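Local coordinates for nuclease-like protein (Chaetomium thermophilum, PDB 6GRB) that is a eukaryotic junction-resolving enzyme of the GEN1 type that probably cleaves four-way DNA junctions and 5' flaps, at residues A[75-80]-A[126-131]; A[363-368]-A[453-458]; A[392-397]-A[433-438]. One frame throughout, in Å; residues are numbered along the deposited sequence.

Interaction 1. Residues A[75-80]-A[126-131]; sequences IFVFDG and AYLEQQ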
ATOM      1  N   ILE A  75       4.529  -1.897   6.670  1.00 47.64           N
ATOM      2  CA  ILE A  75       4.712  -0.876   7.704  1.00 48.35           C
ATOM      3  C   ILE A  75       3.571   0.133   7.565  1.00 47.07           C
ATOM      4  O   ILE A  75       3.401   0.764   6.510  1.00 46.82           O
ATOM      5  CB  ILE A  75       6.110  -0.225   7.664  1.00 49.98           C
ATOM      6  CG1 ILE A  75       6.255   0.805   8.780  1.00 49.98           C
ATOM      7  CG2 ILE A  75       6.407   0.412   6.337  1.00 49.96           C
ATOM      8  CD1 ILE A  75       7.702   1.076   9.191  1.00 51.30           C
ATOM      9  N   PHE A  76       2.757   0.235   8.618  1.00 50.21           N
ATOM     10  CA  PHE A  76       1.568   1.080   8.629  1.00 49.44           C
ATOM     11  C   PHE A  76       1.919   2.450   9.195  1.00 49.97           C
ATOM     12  O   PHE A  76       2.373   2.538  10.333  1.00 50.39           O
ATOM     13  CB  PHE A  76       0.469   0.433   9.467  1.00 48.89           C
ATOM     14  CG  PHE A  76      -0.048  -0.840   8.895  1.00 48.34           C
ATOM     15  CD1 PHE A  76      -1.148  -0.835   8.071  1.00 47.76           C
ATOM     16  CD2 PHE A  76       0.556  -2.049   9.202  1.00 48.73           C
ATOM     17  CE1 PHE A  76      -1.635  -2.015   7.546  1.00 47.36           C
ATOM     18  CE2 PHE A  76       0.079  -3.219   8.701  1.00 48.23           C
ATOM     19  CZ  PHE A  76      -1.010  -3.206   7.862  1.00 47.45           C
ATOM     20  N   VAL A  77       1.685   3.516   8.434  1.00 48.18           N
ATOM     21  CA  VAL A  77       2.177   4.841   8.806  1.00 48.92           C
ATOM     22  C   VAL A  77       1.013   5.717   9.279  1.00 48.98           C
ATOM     23  O   VAL A  77       0.007   5.858   8.582  1.00 49.09           O
ATOM     24  CB  VAL A  77       2.948   5.497   7.642  1.00 49.75           C
ATOM     25  CG1 VAL A  77       3.590   6.849   8.094  1.00 50.66           C
ATOM     26  CG2 VAL A  77       3.994   4.516   7.078  1.00 49.83           C
ATOM     27  N   PHE A  78       1.170   6.311  10.454  1.00 51.23           N
ATOM     28  CA  PHE A  78       0.188   7.157  11.118  1.00 51.44           C
ATOM     29  C   PHE A  78       0.634   8.610  11.027  1.00 52.54           C
ATOM     30  O   PHE A  78       1.830   8.905  11.105  1.00 52.89           O
ATOM     31  CB  PHE A  78       0.013   6.743  12.606  1.00 50.98           C
ATOM     32  CG  PHE A  78      -0.602   5.365  12.794  1.00 50.23           C
ATOM     33  CD1 PHE A  78       0.160   4.207  12.573  1.00 50.06           C
ATOM     34  CD2 PHE A  78      -1.934   5.231  13.159  1.00 49.94           C
ATOM     35  CE1 PHE A  78      -0.400   2.938  12.716  1.00 49.64           C
ATOM     36  CE2 PHE A  78      -2.516   3.982  13.306  1.00 49.43           C
ATOM     37  CZ  PHE A  78      -1.759   2.816  13.082  1.00 49.27           C
ATOM     38  N   ASP A  79      -0.333   9.511  10.870  1.00 58.65           N
ATOM     39  CA  ASP A  79      -0.026  10.926  10.750  1.00 60.00           C
ATOM     40  C   ASP A  79       0.505  11.470  12.071  1.00 59.89           C
ATOM     41  O   ASP A  79       0.215  10.949  13.147  1.00 59.05           O
ATOM     42  CB  ASP A  79      -1.262  11.715  10.327  1.00 61.11           C
ATOM     43  CG  ASP A  79      -1.511  11.649   8.841  1.00 62.19           C
ATOM     44  OD1 ASP A  79      -2.145  10.662   8.397  1.00 61.55           O
ATOM     45  OD2 ASP A  79      -1.092  12.573   8.102  1.00 63.87           O
ATOM     46  N   GLY A  80       1.317  12.509  11.970  1.00 64.05           N
ATOM     47  CA  GLY A  80       1.795  13.223  13.127  1.00 64.20           C
ATOM     48  C   GLY A  80       1.310  14.662  13.111  1.00 65.47           C
ATOM     49  O   GLY A  80       0.549  15.080  12.222  1.00 66.34           O
ATOM     50  N   ALA A 126       6.420   8.101   1.359  1.00 52.96           N
ATOM     51  CA  ALA A 126       7.250   8.348   0.184  1.00 54.41           C
ATOM     52  C   ALA A 126       8.725   8.444   0.563  1.00 54.77           C
ATOM     53  O   ALA A 126       9.599   7.917  -0.141  1.00 55.20           O
ATOM     54  CB  ALA A 126       6.785   9.624  -0.519  1.00 56.28           C
ATOM     55  N   TYR A 127       9.021   9.131   1.666  1.00 55.23           N
ATOM     56  CA  TYR A 127      10.397   9.218   2.133  1.00 55.47           C
ATOM     57  C   TYR A 127      10.949   7.833   2.476  1.00 54.50           C
ATOM     58  O   TYR A 127      12.104   7.530   2.174  1.00 55.04           O
ATOM     59  CB  TYR A 127      10.462  10.173   3.330  1.00 55.38           C
ATOM     60  CG  TYR A 127      11.858  10.453   3.835  1.00 55.69           C
ATOM     61  CD1 TYR A 127      12.832  10.983   3.000  1.00 56.95           C
ATOM     62  CD2 TYR A 127      12.205  10.178   5.141  1.00 54.82           C
ATOM     63  CE1 TYR A 127      14.099  11.236   3.451  1.00 57.13           C
ATOM     64  CE2 TYR A 127      13.471  10.443   5.614  1.00 55.17           C
ATOM     65  CZ  TYR A 127      14.415  10.964   4.765  1.00 56.23           C
ATOM     66  OH  TYR A 127      15.684  11.207   5.253  1.00 56.45           O
ATOM     67  N   LEU A 128      10.141   6.972   3.103  1.00 52.65           N
ATOM     68  CA  LEU A 128      10.627   5.629   3.439  1.00 52.20           C
ATOM     69  C   LEU A 128      10.950   4.821   2.186  1.00 52.72           C
ATOM     70  O   LEU A 128      11.816   3.946   2.216  1.00 52.93           O
ATOM     71  CB  LEU A 128       9.597   4.869   4.282  1.00 51.06           C
ATOM     72  CG  LEU A 128       9.212   5.375   5.662  1.00 50.45           C
ATOM     73  CD1 LEU A 128       8.222   4.426   6.352  1.00 49.49           C
ATOM     74  CD2 LEU A 128      10.422   5.674   6.534  1.00 50.98           C
ATOM     75  N   GLU A 129      10.254   5.088   1.087  1.00 54.71           N
ATOM     76  CA  GLU A 129      10.527   4.376  -0.151  1.00 55.28           C
ATOM     77  C   GLU A 129      11.799   4.886  -0.819  1.00 56.35           C
ATOM     78  O   GLU A 129      12.600   4.087  -1.312  1.00 56.43           O
ATOM     79  CB  GLU A 129       9.333   4.478  -1.111  1.00 55.40           C
ATOM     80  CG  GLU A 129       9.737   4.220  -2.530  1.00 56.36           C
ATOM     81  CD  GLU A 129       8.605   4.297  -3.524  1.00 56.79           C
ATOM     82  OE1 GLU A 129       7.537   4.833  -3.202  1.00 56.38           O
ATOM     83  OE2 GLU A 129       8.786   3.820  -4.657  1.00 57.12           O
ATOM     84  N   GLN A 130      12.029   6.199  -0.833  1.00 57.61           N
ATOM     85  CA  GLN A 130      13.238   6.670  -1.488  1.00 58.71           C
ATOM     86  C   GLN A 130      14.494   6.417  -0.648  1.00 58.53           C
ATOM     87  O   GLN A 130      15.590   6.354  -1.211  1.00 59.14           O
ATOM     88  CB  GLN A 130      13.078   8.147  -1.896  1.00 60.00           C
ATOM     89  CG  GLN A 130      13.236   9.216  -0.840  1.00 60.23           C
ATOM     90  CD  GLN A 130      12.724  10.607  -1.340  1.00 61.76           C
ATOM     91  OE1 GLN A 130      12.656  10.875  -2.568  1.00 62.90           O
ATOM     92  NE2 GLN A 130      12.350  11.484  -0.386  1.00 61.72           N
ATOM     93  N   GLN A 131      14.357   6.204   0.660  1.00 57.23           N
ATOM     94  CA  GLN A 131      15.440   5.720   1.513  1.00 57.09           C
ATOM     95  C   GLN A 131      15.600   4.197   1.489  1.00 56.58           C
ATOM     96  O   GLN A 131      16.522   3.666   2.114  1.00 56.64           O
ATOM     97  CB  GLN A 131      15.212   6.188   2.950  1.00 56.59           C
ATOM     98  CG  GLN A 131      15.323   7.690   3.090  1.00 57.15           C
ATOM     99  CD  GLN A 131      16.726   8.174   2.747  1.00 58.08           C
ATOM    100  OE1 GLN A 131      17.714   7.581   3.178  1.00 58.03           O
ATOM    101  NE2 GLN A 131      16.820   9.220   1.945  1.00 58.98           N
TER

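Interaction 2. Residues A[363-368]-A[453-458]; sequences KGISMR and PVTVED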
ATOM      1  N   LYS A 363      -0.020 -30.910   4.214  1.00 77.69           N
ATOM      2  CA  LYS A 363      -0.194 -32.353   4.098  1.00 78.74           C
ATOM      3  C   LYS A 363      -0.176 -32.858   2.657  1.00 78.10           C
ATOM      4  O   LYS A 363       0.161 -34.022   2.435  1.00 78.37           O
ATOM      5  CB  LYS A 363      -1.496 -32.783   4.772  1.00 80.62           C
ATOM      6  CG  LYS A 363      -1.675 -32.184   6.149  1.00 81.42           C
ATOM      7  CD  LYS A 363      -0.649 -32.706   7.153  1.00 81.55           C
ATOM      8  CE  LYS A 363      -0.801 -31.980   8.489  1.00 82.22           C
ATOM      9  NZ  LYS A 363       0.095 -32.525   9.535  1.00 82.65           N
ATOM     10  N   GLY A 364      -0.515 -32.033   1.673  1.00 76.85           N
ATOM     11  CA  GLY A 364      -0.545 -32.521   0.306  1.00 76.33           C
ATOM     12  C   GLY A 364      -0.847 -31.410  -0.677  1.00 75.35           C
ATOM     13  O   GLY A 364      -1.299 -30.316  -0.309  1.00 75.25           O
ATOM     14  N   ILE A 365      -0.581 -31.720  -1.947  1.00 73.88           N
ATOM     15  CA  ILE A 365      -0.877 -30.860  -3.083  1.00 73.01           C
ATOM     16  C   ILE A 365      -1.714 -31.673  -4.055  1.00 73.59           C
ATOM     17  O   ILE A 365      -1.441 -32.856  -4.276  1.00 73.96           O
ATOM     18  CB  ILE A 365       0.409 -30.348  -3.765  1.00 71.45           C
ATOM     19  CG1 ILE A 365       1.340 -29.701  -2.739  1.00 70.85           C
ATOM     20  CG2 ILE A 365       0.084 -29.369  -4.875  1.00 70.60           C
ATOM     21  CD1 ILE A 365       2.741 -29.428  -3.291  1.00 69.54           C
ATOM     22  N   SER A 366      -2.742 -31.055  -4.626  1.00 71.26           N
ATOM     23  CA  SER A 366      -3.674 -31.786  -5.472  1.00 71.85           C
ATOM     24  C   SER A 366      -3.872 -31.178  -6.844  1.00 71.03           C
ATOM     25  O   SER A 366      -4.540 -31.809  -7.675  1.00 71.41           O
ATOM     26  CB  SER A 366      -5.050 -31.913  -4.790  1.00 73.19           C
ATOM     27  OG  SER A 366      -5.558 -30.642  -4.405  1.00 73.14           O
ATOM     28  N   MET A 367      -3.398 -29.966  -7.086  1.00 69.85           N
ATOM     29  CA  MET A 367      -3.655 -29.320  -8.360  1.00 69.26           C
ATOM     30  C   MET A 367      -2.801 -28.070  -8.509  1.00 68.02           C
ATOM     31  O   MET A 367      -2.084 -27.709  -7.616  1.00 67.79           O
ATOM     32  CB  MET A 367      -5.151 -28.965  -8.410  1.00 77.22           C
ATOM     33  CG  MET A 367      -5.797 -28.655  -9.757  1.00 77.75           C
ATOM     34  SD  MET A 367      -7.583 -28.419  -9.685  1.00 78.29           S
ATOM     35  CE  MET A 367      -7.822 -28.959  -8.031  1.00 78.30           C
ATOM     36  N   ARG A 368      -2.918 -27.458  -9.683  1.00 74.29           N
ATOM     37  CA  ARG A 368      -2.211 -26.241 -10.041  1.00 73.24           C
ATOM     38  C   ARG A 368      -3.144 -25.424 -10.926  1.00 73.11           C
ATOM     39  O   ARG A 368      -3.997 -25.979 -11.618  1.00 73.73           O
ATOM     40  CB  ARG A 368      -0.917 -26.566 -10.786  1.00 72.68           C
ATOM     41  CG  ARG A 368      -0.511 -25.519 -11.809  1.00 71.27           C
ATOM     42  CD  ARG A 368       1.001 -25.410 -11.918  1.00 70.18           C
ATOM     43  NE  ARG A 368       1.408 -24.317 -12.796  1.00 69.72           N
ATOM     44  CZ  ARG A 368       2.672 -24.002 -13.061  1.00 69.49           C
ATOM     45  NH1 ARG A 368       3.659 -24.700 -12.515  1.00 69.63           N
ATOM     46  NH2 ARG A 368       2.950 -22.992 -13.872  1.00 69.24           N
ATOM     47  N   PRO A 453       9.932 -27.368   0.193  1.00 78.09           N
ATOM     48  CA  PRO A 453      10.490 -27.702  -1.129  1.00 77.62           C
ATOM     49  C   PRO A 453      10.363 -29.160  -1.559  1.00 78.24           C
ATOM     50  O   PRO A 453      10.164 -29.407  -2.758  1.00 77.97           O
ATOM     51  CB  PRO A 453      11.963 -27.280  -0.993  1.00 77.32           C
ATOM     52  CG  PRO A 453      12.226 -27.208   0.483  1.00 77.93           C
ATOM     53  CD  PRO A 453      10.941 -26.732   1.063  1.00 78.07           C
ATOM     54  N   VAL A 454      10.505 -30.144  -0.663  1.00 79.33           N
ATOM     55  CA  VAL A 454      10.508 -31.507  -1.185  1.00 79.86           C
ATOM     56  C   VAL A 454       9.092 -32.034  -1.391  1.00 80.47           C
ATOM     57  O   VAL A 454       8.910 -33.052  -2.074  1.00 80.89           O
ATOM     58  CB  VAL A 454      11.367 -32.460  -0.323  1.00 80.60           C
ATOM     59  CG1 VAL A 454      12.809 -31.987  -0.318  1.00 80.08           C
ATOM     60  CG2 VAL A 454      10.863 -32.587   1.091  1.00 81.45           C
ATOM     61  N   THR A 455       8.082 -31.345  -0.852  1.00 78.78           N
ATOM     62  CA  THR A 455       6.695 -31.675  -1.176  1.00 79.39           C
ATOM     63  C   THR A 455       6.339 -31.246  -2.599  1.00 78.70           C
ATOM     64  O   THR A 455       5.595 -31.945  -3.297  1.00 79.21           O
ATOM     65  CB  THR A 455       5.758 -31.014  -0.171  1.00 79.85           C
ATOM     66  OG1 THR A 455       6.204 -31.306   1.160  1.00 80.48           O
ATOM     67  CG2 THR A 455       4.352 -31.534  -0.348  1.00 80.86           C
ATOM     68  N   VAL A 456       6.862 -30.098  -3.047  1.00 76.72           N
ATOM     69  CA  VAL A 456       6.590 -29.644  -4.407  1.00 76.12           C
ATOM     70  C   VAL A 456       7.310 -30.528  -5.430  1.00 76.11           C
ATOM     71  O   VAL A 456       6.800 -30.735  -6.540  1.00 76.19           O
ATOM     72  CB  VAL A 456       6.957 -28.151  -4.562  1.00 75.05           C
ATOM     73  CG1 VAL A 456       6.553 -27.631  -5.927  1.00 74.57           C
ATOM     74  CG2 VAL A 456       6.286 -27.321  -3.483  1.00 75.10           C
ATOM     75  N   GLU A 457       8.487 -31.079  -5.090  1.00 78.23           N
ATOM     76  CA  GLU A 457       9.138 -32.022  -6.002  1.00 78.91           C
ATOM     77  C   GLU A 457       8.281 -33.261  -6.190  1.00 80.44           C
ATOM     78  O   GLU A 457       8.001 -33.670  -7.325  1.00 81.98           O
ATOM     79  CB  GLU A 457      10.531 -32.435  -5.498  1.00 79.65           C
ATOM     80  CG  GLU A 457      11.369 -31.309  -4.927  1.00 78.19           C
ATOM     81  CD  GLU A 457      12.812 -31.342  -5.398  1.00 79.20           C
ATOM     82  OE1 GLU A 457      13.457 -32.414  -5.292  1.00 81.33           O
ATOM     83  OE2 GLU A 457      13.299 -30.282  -5.879  1.00 78.24           O
ATOM     84  N   ASP A 458       7.867 -33.882  -5.078  1.00 79.89           N
ATOM     85  CA  ASP A 458       7.121 -35.137  -5.157  1.00 81.60           C
ATOM     86  C   ASP A 458       5.833 -34.955  -5.941  1.00 81.44           C
ATOM     87  O   ASP A 458       5.464 -35.819  -6.744  1.00 83.54           O
ATOM     88  CB  ASP A 458       6.822 -35.676  -3.755  1.00 81.78           C
ATOM     89  CG  ASP A 458       8.084 -35.956  -2.954  1.00 81.96           C
ATOM     90  OD1 ASP A 458       9.037 -36.541  -3.512  1.00 83.82           O
ATOM     91  OD2 ASP A 458       8.118 -35.580  -1.761  1.00 81.66           O
TER

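Interaction 3. Residues A[392-397]-A[433-438]; sequences LDPGQE and FDPWQP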
ATOM      1  N   LEU A 392      -4.234 -23.314  18.677  1.00 76.91           N
ATOM      2  CA  LEU A 392      -5.269 -23.251  19.697  1.00 77.88           C
ATOM      3  C   LEU A 392      -6.100 -24.527  19.696  1.00 79.01           C
ATOM      4  O   LEU A 392      -6.177 -25.254  18.706  1.00 78.69           O
ATOM      5  CB  LEU A 392      -6.170 -22.028  19.497  1.00 75.51           C
ATOM      6  CG  LEU A 392      -5.416 -20.785  19.940  1.00 75.16           C
ATOM      7  CD1 LEU A 392      -6.228 -19.525  19.781  1.00 72.94           C
ATOM      8  CD2 LEU A 392      -4.962 -20.970  21.387  1.00 77.93           C
ATOM      9  N   ASP A 393      -6.728 -24.784  20.840  1.00 79.71           N
ATOM     10  CA  ASP A 393      -7.512 -25.983  21.077  1.00 80.71           C
ATOM     11  C   ASP A 393      -8.957 -25.584  21.372  1.00 79.24           C
ATOM     12  O   ASP A 393      -9.207 -24.874  22.364  1.00 79.03           O
ATOM     13  CB  ASP A 393      -6.892 -26.751  22.246  1.00 83.00           C
ATOM     14  CG  ASP A 393      -7.504 -28.119  22.446  1.00 83.62           C
ATOM     15  OD1 ASP A 393      -8.032 -28.713  21.471  1.00 83.13           O
ATOM     16  OD2 ASP A 393      -7.447 -28.600  23.596  1.00 84.42           O
ATOM     17  N   PRO A 394      -9.931 -25.970  20.536  1.00 78.33           N
ATOM     18  CA  PRO A 394     -11.331 -25.592  20.812  1.00 77.13           C
ATOM     19  C   PRO A 394     -11.892 -26.109  22.134  1.00 78.09           C
ATOM     20  O   PRO A 394     -12.687 -25.397  22.763  1.00 77.18           O
ATOM     21  CB  PRO A 394     -12.083 -26.188  19.613  1.00 76.59           C
ATOM     22  CG  PRO A 394     -11.093 -26.160  18.512  1.00 76.48           C
ATOM     23  CD  PRO A 394      -9.760 -26.453  19.155  1.00 78.04           C
ATOM     24  N   GLY A 395     -11.515 -27.316  22.571  1.00 76.85           N
ATOM     25  CA  GLY A 395     -12.063 -27.928  23.781  1.00 77.54           C
ATOM     26  C   GLY A 395     -11.687 -27.242  25.089  1.00 77.86           C
ATOM     27  O   GLY A 395     -12.297 -27.549  26.119  1.00 78.07           O
ATOM     28  N   GLN A 396     -10.697 -26.348  25.082  1.00 78.51           N
ATOM     29  CA  GLN A 396     -10.351 -25.561  26.264  1.00 78.72           C
ATOM     30  C   GLN A 396     -11.261 -24.348  26.440  1.00 77.04           C
ATOM     31  O   GLN A 396     -10.975 -23.480  27.284  1.00 76.92           O
ATOM     32  CB  GLN A 396      -8.885 -25.111  26.185  1.00 79.56           C
ATOM     33  CG  GLN A 396      -7.897 -26.275  26.281  1.00 81.27           C
ATOM     34  CD  GLN A 396      -6.475 -25.847  26.650  1.00 82.19           C
ATOM     35  OE1 GLN A 396      -6.065 -24.690  26.443  1.00 81.73           O
ATOM     36  NE2 GLN A 396      -5.711 -26.793  27.210  1.00 83.25           N
ATOM     37  N   GLU A 397     -12.338 -24.285  25.645  1.00 74.75           N
ATOM     38  CA  GLU A 397     -13.332 -23.243  25.545  1.00 72.99           C
ATOM     39  C   GLU A 397     -14.719 -23.827  25.772  1.00 72.71           C
ATOM     40  O   GLU A 397     -14.986 -24.958  25.359  1.00 73.34           O
ATOM     41  CB  GLU A 397     -13.269 -22.594  24.168  1.00 71.57           C
ATOM     42  CG  GLU A 397     -11.920 -21.999  23.838  1.00 71.70           C
ATOM     43  CD  GLU A 397     -11.987 -20.484  23.794  1.00 70.06           C
ATOM     44  OE1 GLU A 397     -11.107 -19.863  23.143  1.00 69.50           O
ATOM     45  OE2 GLU A 397     -12.933 -19.927  24.418  1.00 69.31           O
ATOM     46  N   PHE A 433     -17.860 -26.990  10.224  1.00 83.96           N
ATOM     47  CA  PHE A 433     -16.425 -26.852   9.955  1.00 84.05           C
ATOM     48  C   PHE A 433     -15.630 -27.461  11.113  1.00 84.72           C
ATOM     49  O   PHE A 433     -15.650 -26.935  12.231  1.00 84.23           O
ATOM     50  CB  PHE A 433     -16.048 -25.383   9.744  1.00 82.77           C
ATOM     51  CG  PHE A 433     -14.553 -25.134   9.670  1.00 82.65           C
ATOM     52  CD1 PHE A 433     -13.859 -25.317   8.480  1.00 83.02           C
ATOM     53  CD2 PHE A 433     -13.849 -24.717  10.791  1.00 82.13           C
ATOM     54  CE1 PHE A 433     -12.497 -25.096   8.415  1.00 82.90           C
ATOM     55  CE2 PHE A 433     -12.495 -24.503  10.731  1.00 81.91           C
ATOM     56  CZ  PHE A 433     -11.814 -24.693   9.543  1.00 82.24           C
ATOM     57  N   ASP A 434     -14.930 -28.567  10.840  1.00 80.79           N
ATOM     58  CA  ASP A 434     -14.074 -29.201  11.835  1.00 81.68           C
ATOM     59  C   ASP A 434     -12.650 -28.686  11.656  1.00 81.68           C
ATOM     60  O   ASP A 434     -12.008 -29.009  10.643  1.00 82.10           O
ATOM     61  CB  ASP A 434     -14.114 -30.721  11.692  1.00 82.87           C
ATOM     62  CG  ASP A 434     -13.294 -31.457  12.764  1.00 83.94           C
ATOM     63  OD1 ASP A 434     -12.405 -30.859  13.424  1.00 84.04           O
ATOM     64  OD2 ASP A 434     -13.546 -32.675  12.938  1.00 84.67           O
ATOM     65  N   PRO A 435     -12.105 -27.910  12.610  1.00 79.34           N
ATOM     66  CA  PRO A 435     -10.691 -27.499  12.527  1.00 79.26           C
ATOM     67  C   PRO A 435      -9.683 -28.650  12.509  1.00 81.07           C
ATOM     68  O   PRO A 435      -8.487 -28.421  12.300  1.00 81.03           O
ATOM     69  CB  PRO A 435     -10.508 -26.625  13.780  1.00 78.38           C
ATOM     70  CG  PRO A 435     -11.742 -26.884  14.658  1.00 78.63           C
ATOM     71  CD  PRO A 435     -12.832 -27.220  13.696  1.00 78.49           C
ATOM     72  N   TRP A 436     -10.127 -29.888  12.723  1.00 79.48           N
ATOM     73  CA  TRP A 436      -9.196 -31.015  12.726  1.00 80.91           C
ATOM     74  C   TRP A 436      -9.172 -31.799  11.417  1.00 80.90           C
ATOM     75  O   TRP A 436      -8.177 -32.477  11.140  1.00 81.26           O
ATOM     76  CB  TRP A 436      -9.502 -31.945  13.903  1.00 81.73           C
ATOM     77  CG  TRP A 436      -9.232 -31.242  15.193  1.00 81.92           C
ATOM     78  CD1 TRP A 436     -10.154 -30.693  16.039  1.00 81.22           C
ATOM     79  CD2 TRP A 436      -7.944 -30.955  15.758  1.00 82.71           C
ATOM     80  NE1 TRP A 436      -9.518 -30.101  17.112  1.00 81.53           N
ATOM     81  CE2 TRP A 436      -8.163 -30.249  16.961  1.00 82.52           C
ATOM     82  CE3 TRP A 436      -6.623 -31.229  15.367  1.00 83.40           C
ATOM     83  CZ2 TRP A 436      -7.113 -29.823  17.781  1.00 83.28           C
ATOM     84  CZ3 TRP A 436      -5.576 -30.795  16.186  1.00 83.97           C
ATOM     85  CH2 TRP A 436      -5.832 -30.102  17.376  1.00 84.08           C
ATOM     86  N   GLN A 437     -10.164 -31.621  10.569  1.00 83.26           N
ATOM     87  CA  GLN A 437     -10.154 -32.261   9.268  1.00 83.02           C
ATOM     88  C   GLN A 437      -9.278 -31.425   8.341  1.00 82.51           C
ATOM     89  O   GLN A 437      -8.967 -30.290   8.635  1.00 82.30           O
ATOM     90  CB  GLN A 437     -11.558 -32.314   8.678  1.00 82.40           C
ATOM     91  CG  GLN A 437     -12.407 -33.482   9.139  1.00 83.38           C
ATOM     92  CD  GLN A 437     -11.593 -34.648   9.661  1.00 83.83           C
ATOM     93  OE1 GLN A 437     -10.901 -35.325   8.906  1.00 83.80           O
ATOM     94  NE2 GLN A 437     -11.689 -34.900  10.955  1.00 84.13           N
ATOM     95  N   PRO A 438      -8.861 -31.994   7.215  1.00 80.11           N
ATOM     96  CA  PRO A 438      -8.048 -31.228   6.254  1.00 79.15           C
ATOM     97  C   PRO A 438      -8.831 -30.109   5.576  1.00 78.63           C
ATOM     98  O   PRO A 438      -9.945 -30.318   5.088  1.00 78.40           O
ATOM     99  CB  PRO A 438      -7.612 -32.297   5.245  1.00 78.30           C
ATOM    100  CG  PRO A 438      -7.620 -33.562   6.042  1.00 79.11           C
ATOM    101  CD  PRO A 438      -8.789 -33.442   6.958  1.00 80.11           C
TER

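Interaction 1. Residues A[75-80]-A[126-131]
Leu128 reaches from helix 121-130 and sets one methyl on two side chains of strand 73-78, Ile75 and Val77, in the alpha/beta core of the XPG-type nuclease domain. The helix belongs to a beta-alpha-beta crossover: it leaves edge strand 113-116, spans the neighbouring strands and leads to strand 136-138, so Leu128 packs on the sheet face that the helix covers. On the leucine all the touching is done by CD1. Leu128 CD1 lies 4.4 Å from Ile75 CG2, and Ile75 CD1 stands equally near, so the methyl faces both branches of the isoleucine. Val77 CG2 is 4.3 Å from Leu128 CD1, again a light van der Waals spacing. Ile75 and Val77, two residues apart on the strand, both send their CB toward the helix. CD1 continues the extended line of the leucine (chi2 -177°), which gives the side chain its full reach.

Neighbours pack round the contact. Leu128 also rests on His115 of the next strand and on Ile288 and Leu291 of helix 285-294, while Val77 touches Ala121, Glu124 and Cys125 of the same helix as Leu128. The strand is held by backbone bonds from Ile75 and Val77 to strand 34-37 and from Phe76 to strand 113-116. The metal site is close: the side chain of Val77 is about 8 Å from that of Glu122, a metal ligand in other structures of this protein but with no metal on it here, and about 11 Å from a bound magnesium. Just past the strand, Asp79 accepts through OD2 from Ala121 N at the start of the helix.

Interaction 2. Residues A[363-368]-A[453-458]
Ile365 drives its CD1 methyl against the first turn of helix 453-464, where Thr455 and Val456 receive it. The isoleucine and threonine side chains cross obliquely, Ile365 CD1 meeting Thr455 CG2 at 4.0 Å. Ile365 CD1 comes 3.8 Å from Thr455 O and also lies on Val456 CA, so it beds on the helix backbone as well as on side chains. Val456 adds its CG2 branch, 4.1 Å from Ile365 CD1. With CG1 of Ile365 opposite the carbonyl carbon (chi1 -53°) and CD1 extended beyond it (chi2 168°), the torsions carry CD1 to the helix. Thr455 is turned so that its two branches do separate work: CG2, pointing opposite the backbone N, faces the isoleucine, whereas OG1 lies beside that N and is hydrogen-bonded to Glu358 OE1. Glu358 also takes the N-H of Val454 through OE2, tying down the helix start. One turn on, Trp459 extends the apolar surface over Ile365, which also touches Leu380 of the adjacent strand. A C-terminal helix laid against an edge strand of a three-stranded antiparallel sheet is consistent with the chromodomain-like fold, as in human GEN1.

Interaction 3. Residues A[392-397]-A[433-438]
Pro394 with Pro435, and Asp393 with Trp436, make a small, mainly apolar contact between two loop segments that lie between helix 386-390 and strand 439-444, where the C-terminal domain meets helix 318-340. Pro394 and Pro435 slide past one another in opposite directions, Pro394 CG to Pro435 CG at 4.0 Å. Trp436 extends the contact: Pro394 CD approaches the ring obliquely, 4.2 Å from Trp436 NE1. The Trp436 CZ2 corner comes 4.0 Å from Asp393 OD1. That oxygen sits at the indole edge, near the ring plane, with the carboxylate turned 77° to it. Chi1 of -171° sends the Asp393 carboxylate opposite its backbone N and brings it nearer the ring.

The indole is carried on a shaped loop. Asp434 to Gln437 form a type I beta turn, and Asp434 OD1 accepts from Trp436 N at 2.6 Å, an Asx turn; the N-H arrives from above the carboxylate plane. Pro394 also touches Ile323 of helix 318-340, and Pro435 touches Ala387 of helix 386-390. Direct pairing across the contact is thus van der Waals, perhaps with a slight electrostatic attraction between the Asp393 carboxylate and the electropositive C-H edge of the indole.

Interaction 1 closes first along the chain and belongs to the nuclease core, near the metal site. Interactions 2 and 3 follow in the C-terminal domain, their centres 38 and 40 Å from that of interaction 1. Their own centres are 25 Å apart, with nearest atoms about 6 Å from each other. Both segments of interaction 3 fall between 363-368 and 453-458 in sequence: 433-438 leads directly into strand 439-444, which shares a three-stranded sheet with strand 364-371. Interaction 2 fastens the last modelled helix to that sheet, and interaction 3 joins loops flanking the unmodelled residues 401-430, also leaning on helix 318-340. The three are separate contacts, one in the nuclease core and two in the C-terminal domain.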